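Local coordinates for protein transcription anti-terminator antagonist UpxZ (Bacteroides uniformis ATCC 8492, PDB 4EPZ) that probably antagonises transcription anti-termination and so takes part in regulating capsular polysaccharide synthesis, at residues S96-A100 / S101-M105. Sequence-based numbering, arbitrary orientation.
Sequences SQLPA and SLLKM
Lys104, in the first turn of helix 102-115, reaches back along the loop that leads into that helix and gives its ammonium to the carbonyl of Leu98, NZ to O 2.8 Å. With CG anti to the backbone N (chi1 -172°) and the chain extended beyond it, the side chain lies alongside the backbone of Leu98 and Pro99. NZ approaches Leu98 O at a C=O...N angle of 152°, tilted 16° from the carbonyl plane. On the way, CD of Lys104 passes 3.5 Å from Pro99 O and 4.0 Å from CB of Leu98. Cut back to an alanine, this position is likely to leave Leu98 O without its ammonium partner and a gap beside Leu98 CB. Leu98 CD2 meets CD2 of Leu103 loosely, at 4.4 Å. Ser101 is the N-cap: its OG turns back over the start of the helix to accept from Lys104 N at 3.0 Å in a fairly straight bond. A water donates to Pro99 O at 2.8 Å and also pairs with Ser101 OG, linking loop and cap. Lys104 NZ has further, weaker partners in Met95 O and, as a long ion pair, Glu123 of helix 118-129. The loop runs from helix 80-92 into helix 102-115, with Ala100 against Leu127 of helix 118-129 and Leu103 against Asn61 and Leu64 of helix 56-72.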
loop_
_atom_site.group_PDB
_atom_site.type_symbol
_atom_site.label_atom_id
_atom_site.label_comp_id
_atom_site.label_asym_id
_atom_site.label_seq_id
_atom_site.Cartn_x
_atom_site.Cartn_y
_atom_site.Cartn_z
ATOM N N SER A 96 -3.538 -7.701 -13.675
ATOM C CA SER A 96 -3.298 -7.796 -15.128
ATOM C C SER A 96 -4.262 -6.903 -15.953
ATOM O O SER A 96 -3.948 -6.546 -17.091
ATOM C CB SER A 96 -3.373 -9.255 -15.575
ATOM O OG SER A 96 -4.685 -9.776 -15.426
ATOM N N GLN A 97 -5.385 -6.487 -15.374
ATOM C CA GLN A 97 -6.347 -5.640 -16.082
ATOM C C GLN A 97 -6.070 -4.143 -15.911
ATOM O O GLN A 97 -6.611 -3.332 -16.655
ATOM C CB GLN A 97 -7.744 -5.941 -15.578
ATOM C CG GLN A 97 -8.237 -7.362 -15.930
ATOM C CD GLN A 97 -9.584 -7.572 -15.275
ATOM O OE1 GLN A 97 -10.591 -6.992 -15.693
ATOM N NE2 GLN A 97 -9.613 -8.314 -14.177
ATOM N N LEU A 98 -5.288 -3.769 -14.904
ATOM C CA LEU A 98 -5.055 -2.354 -14.683
ATOM C C LEU A 98 -4.092 -1.774 -15.698
ATOM O O LEU A 98 -3.028 -2.346 -15.950
ATOM C CB LEU A 98 -4.506 -2.113 -13.264
ATOM C CG LEU A 98 -5.506 -2.271 -12.122
ATOM C CD1 LEU A 98 -4.775 -2.351 -10.783
ATOM C CD2 LEU A 98 -6.488 -1.095 -12.103
ATOM N N PRO A 99 -4.407 -0.583 -16.243
ATOM C CA PRO A 99 -3.441 0.072 -17.118
ATOM C C PRO A 99 -2.275 0.617 -16.306
ATOM O O PRO A 99 -2.403 0.760 -15.076
ATOM C CB PRO A 99 -4.242 1.219 -17.745
ATOM C CG PRO A 99 -5.343 1.485 -16.824
ATOM C CD PRO A 99 -5.615 0.245 -16.024
ATOM N N ALA A 100 -1.144 0.923 -17.000
ATOM C CA ALA A 100 0.005 1.571 -16.384
ATOM C C ALA A 100 -0.478 2.890 -15.744
ATOM O O ALA A 100 -1.164 3.685 -16.394
ATOM C CB ALA A 100 1.062 1.856 -17.436
ATOM N N SER A 101 -0.158 3.095 -14.478
ATOM C CA SER A 101 -0.567 4.262 -13.678
ATOM C C SER A 101 0.177 4.279 -12.372
ATOM O O SER A 101 0.798 3.281 -12.010
ATOM C CB SER A 101 -2.060 4.205 -13.361
ATOM O OG SER A 101 -2.315 3.143 -12.443
ATOM N N LEU A 102 0.098 5.418 -11.654
ATOM C CA LEU A 102 0.683 5.563 -10.319
ATOM C C LEU A 102 0.019 4.533 -9.405
ATOM O O LEU A 102 0.675 3.930 -8.548
ATOM C CB LEU A 102 0.437 6.993 -9.812
ATOM C CG LEU A 102 1.002 7.327 -8.456
ATOM C CD1 LEU A 102 2.519 7.013 -8.378
ATOM C CD2 LEU A 102 0.687 8.797 -8.061
ATOM N N LEU A 103 -1.314 4.373 -9.559
ATOM C CA LEU A 103 -2.053 3.400 -8.754
ATOM C C LEU A 103 -1.458 1.998 -8.906
ATOM O O LEU A 103 -1.220 1.295 -7.894
ATOM C CB LEU A 103 -3.518 3.386 -9.221
ATOM C CG LEU A 103 -4.398 2.266 -8.625
ATOM C CD1 LEU A 103 -4.532 2.374 -7.065
ATOM C CD2 LEU A 103 -5.768 2.258 -9.319
ATOM N N LYS A 104 -1.232 1.595 -10.166
ATOM C CA LYS A 104 -0.721 0.242 -10.460
ATOM C C LYS A 104 0.676 0.111 -9.867
ATOM O O LYS A 104 0.969 -0.909 -9.220
ATOM C CB LYS A 104 -0.742 -0.048 -11.963
ATOM C CG LYS A 104 -0.400 -1.522 -12.222
ATOM C CD LYS A 104 -0.578 -1.881 -13.684
ATOM C CE LYS A 104 -0.497 -3.382 -13.800
ATOM N NZ LYS A 104 -0.787 -3.833 -15.191
HETATM N N MSE A 105 1.507 1.154 -10.006
HETATM C CA MSE A 105 2.851 1.125 -9.412
HETATM C C MSE A 105 2.781 0.930 -7.874
HETATM O O MSE A 105 3.509 0.110 -7.303
HETATM C CB MSE A 105 3.587 2.432 -9.716
HETATM C CG MSE A 105 4.982 2.472 -9.110
HETATM SE SE MSE A 105 6.164 1.145 -9.983
HETATM C CE MSE A 105 7.593 1.332 -8.580
HETATM O O HOH W 1 -4.215 1.601 -13.160
#